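Local coordinates for PKS (Streptomyces sp. CNQ431, PDB 5YDA), which probably loads a broad range of extender acyl groups onto an acyl carrier protein, serving as the acyltransferase domain of the splenocin polyketide synthase, at residues R227-S232 with H300-I305; T266-T271 with P294-S299. One frame throughout, in Å; residues are numbered along the deposited sequence.

Contact 1: R227-S232 with H300-I305; sequences RLIASS and HVLDPI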
ATOM      1  N   ARG A 227       0.970  18.296  10.608  1.00 25.12           N
ATOM      2  CA  ARG A 227       1.623  19.445  11.241  1.00 26.07           C
ATOM      3  C   ARG A 227       1.527  19.375  12.758  1.00 24.15           C
ATOM      4  O   ARG A 227       2.487  19.715  13.460  1.00 25.11           O
ATOM      5  CB  ARG A 227       1.015  20.760  10.752  1.00 26.58           C
ATOM      6  CG  ARG A 227       1.202  21.022   9.277  1.00 25.41           C
ATOM      7  CD  ARG A 227       0.550  22.339   8.908  1.00 25.16           C
ATOM      8  NE  ARG A 227       0.932  22.742   7.563  1.00 27.45           N
ATOM      9  CZ  ARG A 227       0.068  23.015   6.602  1.00 29.78           C
ATOM     10  NH1 ARG A 227      -1.237  22.935   6.846  1.00 26.15           N
ATOM     11  NH2 ARG A 227       0.506  23.383   5.412  1.00 30.60           N
ATOM     12  N   LEU A 228       0.372  18.950  13.284  1.00 20.81           N
ATOM     13  CA  LEU A 228       0.216  18.838  14.735  1.00 25.92           C
ATOM     14  C   LEU A 228       1.115  17.744  15.314  1.00 28.98           C
ATOM     15  O   LEU A 228       1.688  17.912  16.397  1.00 29.22           O
ATOM     16  CB  LEU A 228      -1.247  18.583  15.096  1.00 23.33           C
ATOM     17  CG  LEU A 228      -2.184  19.785  14.862  1.00 31.32           C
ATOM     18  CD1 LEU A 228      -3.640  19.386  15.039  1.00 25.92           C
ATOM     19  CD2 LEU A 228      -1.836  20.955  15.797  1.00 27.24           C
ATOM     20  N   ILE A 229       1.261  16.620  14.615  1.00 27.35           N
ATOM     21  CA  ILE A 229       2.187  15.599  15.089  1.00 28.01           C
ATOM     22  C   ILE A 229       3.619  16.126  15.045  1.00 26.33           C
ATOM     23  O   ILE A 229       4.356  16.034  16.031  1.00 23.68           O
ATOM     24  CB  ILE A 229       2.023  14.300  14.277  1.00 24.62           C
ATOM     25  CG1 ILE A 229       0.763  13.554  14.733  1.00 23.93           C
ATOM     26  CG2 ILE A 229       3.246  13.412  14.444  1.00 24.96           C
ATOM     27  CD1 ILE A 229       0.262  12.501  13.759  1.00 20.50           C
ATOM     28  N   ALA A 230       4.020  16.725  13.917  1.00 23.19           N
ATOM     29  CA  ALA A 230       5.400  17.191  13.783  1.00 27.39           C
ATOM     30  C   ALA A 230       5.730  18.267  14.812  1.00 30.37           C
ATOM     31  O   ALA A 230       6.834  18.289  15.362  1.00 32.86           O
ATOM     32  CB  ALA A 230       5.665  17.711  12.369  1.00 23.09           C
ATOM     33  N   SER A 231       4.780  19.150  15.113  1.00 29.86           N
ATOM     34  CA  SER A 231       5.090  20.217  16.057  1.00 32.77           C
ATOM     35  C   SER A 231       5.175  19.706  17.487  1.00 29.59           C
ATOM     36  O   SER A 231       5.729  20.397  18.340  1.00 31.34           O
ATOM     37  CB  SER A 231       4.057  21.349  15.959  1.00 29.72           C
ATOM     38  OG  SER A 231       2.808  20.969  16.555  1.00 36.79           O
ATOM     39  N   SER A 232       4.648  18.518  17.776  1.00 28.29           N
ATOM     40  CA  SER A 232       4.715  17.999  19.140  1.00 31.63           C
ATOM     41  C   SER A 232       6.091  17.455  19.534  1.00 31.30           C
ATOM     42  O   SER A 232       6.303  17.167  20.718  1.00 30.86           O
ATOM     43  CB  SER A 232       3.669  16.908  19.336  1.00 27.97           C
ATOM     44  OG  SER A 232       2.374  17.449  19.137  1.00 31.63           O
ATOM     45  N   HIS A 300       1.906   9.606  24.397  1.00 31.12           N
ATOM     46  CA  HIS A 300       1.486  10.689  25.280  1.00 32.77           C
ATOM     47  C   HIS A 300       1.978  12.051  24.790  1.00 30.55           C
ATOM     48  O   HIS A 300       1.342  13.073  25.069  1.00 34.98           O
ATOM     49  CB  HIS A 300       2.002  10.419  26.691  1.00 30.77           C
ATOM     50  CG  HIS A 300       3.491  10.442  26.777  1.00 32.05           C
ATOM     51  ND1 HIS A 300       4.272   9.360  26.418  1.00 32.09           N
ATOM     52  CD2 HIS A 300       4.348  11.439  27.105  1.00 27.11           C
ATOM     53  CE1 HIS A 300       5.547   9.680  26.558  1.00 32.54           C
ATOM     54  NE2 HIS A 300       5.621  10.937  26.969  1.00 33.95           N
ATOM     55  N   VAL A 301       3.076  12.089  24.031  1.00 27.46           N
ATOM     56  CA  VAL A 301       3.593  13.355  23.497  1.00 29.67           C
ATOM     57  C   VAL A 301       2.532  14.125  22.700  1.00 28.38           C
ATOM     58  O   VAL A 301       2.606  15.352  22.572  1.00 29.87           O
ATOM     59  CB  VAL A 301       4.851  13.089  22.641  1.00 25.07           C
ATOM     60  CG1 VAL A 301       5.328  14.363  21.955  1.00 23.12           C
ATOM     61  CG2 VAL A 301       5.975  12.501  23.504  1.00 28.79           C
ATOM     62  N   LEU A 302       1.534  13.434  22.153  1.00 29.38           N
ATOM     63  CA  LEU A 302       0.511  14.132  21.382  1.00 31.85           C
ATOM     64  C   LEU A 302      -0.615  14.714  22.240  1.00 30.08           C
ATOM     65  O   LEU A 302      -1.453  15.437  21.692  1.00 30.94           O
ATOM     66  CB  LEU A 302      -0.102  13.197  20.332  1.00 24.36           C
ATOM     67  CG  LEU A 302       0.820  12.638  19.250  1.00 27.93           C
ATOM     68  CD1 LEU A 302      -0.026  12.028  18.150  1.00 25.61           C
ATOM     69  CD2 LEU A 302       1.762  13.707  18.707  1.00 23.18           C
ATOM     70  N   ASP A 303      -0.670  14.406  23.543  1.00 30.26           N
ATOM     71  CA  ASP A 303      -1.775  14.847  24.401  1.00 35.93           C
ATOM     72  C   ASP A 303      -2.136  16.323  24.239  1.00 35.00           C
ATOM     73  O   ASP A 303      -3.323  16.618  24.039  1.00 32.31           O
ATOM     74  CB  ASP A 303      -1.458  14.538  25.871  1.00 31.80           C
ATOM     75  CG  ASP A 303      -1.688  13.084  26.229  1.00 36.70           C
ATOM     76  OD1 ASP A 303      -2.408  12.383  25.495  1.00 33.77           O
ATOM     77  OD2 ASP A 303      -1.163  12.642  27.273  1.00 38.81           O
ATOM     78  N   PRO A 304      -1.196  17.277  24.266  1.00 33.24           N
ATOM     79  CA  PRO A 304      -1.593  18.692  24.132  1.00 33.45           C
ATOM     80  C   PRO A 304      -2.334  19.051  22.840  1.00 38.43           C
ATOM     81  O   PRO A 304      -3.017  20.080  22.833  1.00 43.44           O
ATOM     82  CB  PRO A 304      -0.254  19.445  24.224  1.00 29.14           C
ATOM     83  CG  PRO A 304       0.653  18.527  24.994  1.00 26.93           C
ATOM     84  CD  PRO A 304       0.253  17.146  24.535  1.00 34.68           C
ATOM     85  N   ILE A 305      -2.234  18.278  21.752  1.00 32.94           N
ATOM     86  CA  ILE A 305      -2.883  18.669  20.495  1.00 27.69           C
ATOM     87  C   ILE A 305      -4.108  17.834  20.171  1.00 28.49           C
ATOM     88  O   ILE A 305      -4.705  18.034  19.110  1.00 32.88           O
ATOM     89  CB  ILE A 305      -1.902  18.663  19.305  1.00 31.55           C
ATOM     90  CG1 ILE A 305      -1.176  17.315  19.158  1.00 28.58           C
ATOM     91  CG2 ILE A 305      -0.886  19.778  19.467  1.00 31.82           C
ATOM     92  CD1 ILE A 305      -2.004  16.146  18.560  1.00 23.78           C
TER
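The apolar part of this contact has two patches, L228 with I305 and I229 with L302. The side chains of the first pair run antiparallel alongside each other, and CD2 of L228 ends 4.0 Å from CG2 of I305. The second pair meet at a slant, CG1 of I229 lying 3.8 Å from CD1 of L302, while the sister methyl CD2 of L302 reaches CB of S232, also at 3.8 Å. T349 of helix 342-350 touches L302 as well. Polar atoms of S232 meet carbon rather than polar partners across the gap: its backbone O sits a close 3.2 Å from CG1 of V301, and its OG lies 3.6 Å from CG1 of I305. No hydrogen bond joins the segments; S232 OG instead donates back to L228 O at 2.9 Å, with a C=O...OG angle of 158°. With chi1 at -61°, OG stands beside its own backbone N, close to this carbonyl four residues earlier. The arrangement is a helix-to-loop packing at the surface of the acyltransferase domain, in which the C-terminal end of helix 215-231 meets the 3-10 turn 300-302 and the residues leading into helix 306-313.

Contact 2: T266-T271 with P294-S299; sequences TVAGDT and PAAAHS
A268 and A296 bring their CA atoms to 5.0 Å, the nearest pair of CA atoms between strand residues 266-269 and the irregular segment 294-299, yet no hydrogen bond crosses. The strand's own backbone bonds go to its neighbours in the sheet, A268 to S255 and G269 to A235. Small side chains permit the closeness. CB of A268 points toward the loop and meets three groups: CB of A296, the carbonyl O of A297 and, 3.7 Å from it, CB of S299. CB of A296 points back at the strand and rests against the backbone of G269, 3.8 Å from its O. S299 closes the turn. Its chi1 of 82° sets OG between its backbone N and carbonyl carbon, from where OG donates to A296 O at 3.0 Å. OG comes to that oxygen off the C=O direction, at a C=O...OG angle of 134°, and 31° out of the carbonyl plane. The same OG also accepts from V301 N, two residues on, as in an ST turn, so one hydroxyl ties the loop to the start of the 3-10 turn that follows. Between A297 and S299 the backbone of H298 takes a left-handed conformation, and its ring leaves the strand behind: NE2 bonds S200 OG and ND1 bonds R351 O. S200 lies in a GxSxG sequence, consistent with the serine-histidine dyad of acyltransferases. Beyond the strand, D270 N-caps helix 271-283 through OD1 to A273 N. The four-stranded antiparallel sheet, with strand 264-269 inside it, is the ferredoxin-like subdomain of the acyltransferase fold, and here it packs against the loop that bears the probable active-site histidine.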
ATOM      1  N   THR A 266       7.018  -0.425  17.469  1.00 22.44           N
ATOM      2  CA  THR A 266       7.620   0.897  17.592  1.00 24.57           C
ATOM      3  C   THR A 266       7.314   1.483  18.964  1.00 22.95           C
ATOM      4  O   THR A 266       6.269   1.199  19.562  1.00 22.42           O
ATOM      5  CB  THR A 266       7.134   1.865  16.500  1.00 24.16           C
ATOM      6  OG1 THR A 266       5.732   2.096  16.674  1.00 28.02           O
ATOM      7  CG2 THR A 266       7.386   1.279  15.123  1.00 21.88           C
ATOM      8  N   VAL A 267       8.242   2.297  19.453  1.00 18.88           N
ATOM      9  CA  VAL A 267       8.126   2.943  20.751  1.00 23.69           C
ATOM     10  C   VAL A 267       8.389   4.427  20.551  1.00 25.29           C
ATOM     11  O   VAL A 267       9.303   4.805  19.808  1.00 25.54           O
ATOM     12  CB  VAL A 267       9.100   2.341  21.792  1.00 25.12           C
ATOM     13  CG1 VAL A 267       9.004   3.096  23.105  1.00 25.53           C
ATOM     14  CG2 VAL A 267       8.785   0.851  22.033  1.00 21.72           C
ATOM     15  N   ALA A 268       7.557   5.266  21.179  1.00 24.66           N
ATOM     16  CA  ALA A 268       7.605   6.711  20.992  1.00 24.73           C
ATOM     17  C   ALA A 268       7.549   7.414  22.342  1.00 23.86           C
ATOM     18  O   ALA A 268       6.985   6.894  23.309  1.00 29.18           O
ATOM     19  CB  ALA A 268       6.442   7.197  20.118  1.00 22.20           C
ATOM     20  N   GLY A 269       8.129   8.608  22.395  1.00 26.32           N
ATOM     21  CA  GLY A 269       8.108   9.398  23.614  1.00 25.36           C
ATOM     22  C   GLY A 269       9.068  10.557  23.472  1.00 28.24           C
ATOM     23  O   GLY A 269       9.485  10.889  22.355  1.00 25.77           O
ATOM     24  N   ASP A 270       9.439  11.156  24.609  1.00 28.22           N
ATOM     25  CA  ASP A 270      10.383  12.258  24.483  1.00 31.18           C
ATOM     26  C   ASP A 270      11.767  11.711  24.170  1.00 32.61           C
ATOM     27  O   ASP A 270      12.079  10.551  24.445  1.00 33.70           O
ATOM     28  CB  ASP A 270      10.407  13.139  25.731  1.00 35.18           C
ATOM     29  CG  ASP A 270      10.788  12.392  26.962  1.00 43.20           C
ATOM     30  OD1 ASP A 270      12.013  12.310  27.272  1.00 47.59           O
ATOM     31  OD2 ASP A 270       9.840  11.919  27.631  1.00 45.96           O
ATOM     32  N   THR A 271      12.590  12.560  23.559  1.00 31.30           N
ATOM     33  CA  THR A 271      13.841  12.081  22.988  1.00 34.54           C
ATOM     34  C   THR A 271      14.764  11.503  24.056  1.00 37.36           C
ATOM     35  O   THR A 271      15.421  10.486  23.819  1.00 39.05           O
ATOM     36  CB  THR A 271      14.518  13.206  22.209  1.00 35.87           C
ATOM     37  OG1 THR A 271      13.575  13.738  21.267  1.00 36.12           O
ATOM     38  CG2 THR A 271      15.705  12.671  21.434  1.00 33.21           C
ATOM     39  N   PRO A 294      11.658  13.004  13.318  1.00 36.00           N
ATOM     40  CA  PRO A 294      11.704  13.361  14.745  1.00 30.78           C
ATOM     41  C   PRO A 294      10.322  13.695  15.277  1.00 34.47           C
ATOM     42  O   PRO A 294       9.994  14.853  15.550  1.00 34.37           O
ATOM     43  CB  PRO A 294      12.626  14.586  14.770  1.00 31.19           C
ATOM     44  CG  PRO A 294      12.360  15.253  13.452  1.00 29.32           C
ATOM     45  CD  PRO A 294      12.114  14.113  12.457  1.00 36.13           C
ATOM     46  N   ALA A 295       9.502  12.693  15.475  1.00 34.81           N
ATOM     47  CA  ALA A 295       8.175  12.857  16.001  1.00 28.12           C
ATOM     48  C   ALA A 295       7.794  11.662  16.822  1.00 27.12           C
ATOM     49  O   ALA A 295       8.404  10.667  16.752  1.00 23.29           O
ATOM     50  CB  ALA A 295       7.200  13.047  14.879  1.00 33.08           C
ATOM     51  N   ALA A 296       6.734  11.792  17.576  1.00 29.00           N
ATOM     52  CA  ALA A 296       6.241  10.751  18.425  1.00 26.71           C
ATOM     53  C   ALA A 296       4.753  10.473  18.298  1.00 34.11           C
ATOM     54  O   ALA A 296       4.008  10.587  19.239  1.00 52.30           O
ATOM     55  CB  ALA A 296       6.595  11.063  19.854  1.00 31.18           C
ATOM     56  N   ALA A 297       4.325  10.081  17.129  1.00 25.70           N
ATOM     57  CA  ALA A 297       2.933   9.753  16.926  1.00 28.65           C
ATOM     58  C   ALA A 297       2.516   8.572  17.805  1.00 28.02           C
ATOM     59  O   ALA A 297       3.306   7.752  18.147  1.00 23.91           O
ATOM     60  CB  ALA A 297       2.701   9.439  15.485  1.00 19.75           C
ATOM     61  N   HIS A 298       1.256   8.497  18.150  1.00 20.96           N
ATOM     62  CA  HIS A 298       0.706   7.419  18.951  1.00 26.47           C
ATOM     63  C   HIS A 298       1.283   7.242  20.338  1.00 26.32           C
ATOM     64  O   HIS A 298       1.424   6.160  20.809  1.00 32.16           O
ATOM     65  CB  HIS A 298       0.725   6.097  18.183  1.00 23.42           C
ATOM     66  CG  HIS A 298       0.122   6.189  16.826  1.00 21.36           C
ATOM     67  ND1 HIS A 298      -1.217   6.054  16.610  1.00 23.20           N
ATOM     68  CD2 HIS A 298       0.667   6.433  15.626  1.00 21.48           C
ATOM     69  CE1 HIS A 298      -1.477   6.228  15.343  1.00 21.94           C
ATOM     70  NE2 HIS A 298      -0.350   6.457  14.722  1.00 21.63           N
ATOM     71  N   SER A 299       1.582   8.338  20.976  1.00 25.02           N
ATOM     72  CA  SER A 299       2.144   8.394  22.323  1.00 25.63           C
ATOM     73  C   SER A 299       1.613   9.605  23.091  1.00 32.84           C
ATOM     74  O   SER A 299       0.994  10.519  22.534  1.00 27.86           O
ATOM     75  CB  SER A 299       3.669   8.443  22.299  1.00 25.32           C
ATOM     76  OG  SER A 299       4.149   9.751  22.070  1.00 23.61           O
TER

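The segments 294-299 and 300-305 follow each other directly, so one continuous loop serves both contacts, whose centres are 10 Å apart. Its first half meets the ferredoxin-like sheet in contact 2, and its second half meets helix 215-231 in contact 1. V301 bridges them: its CG2 lies 3.7 Å from C of G269 and its CB 3.9 Å from CB of A296. L302 adds a further touch, CG to O of A296 at 3.8 Å. I229 of contact 1 also reaches A295 and A297 of contact 2. H298, which with S200 probably forms the catalytic dyad, thus sits in a loop packed on both the sheet and the helix; I229 and A297 lie near the S200 turn without touching it.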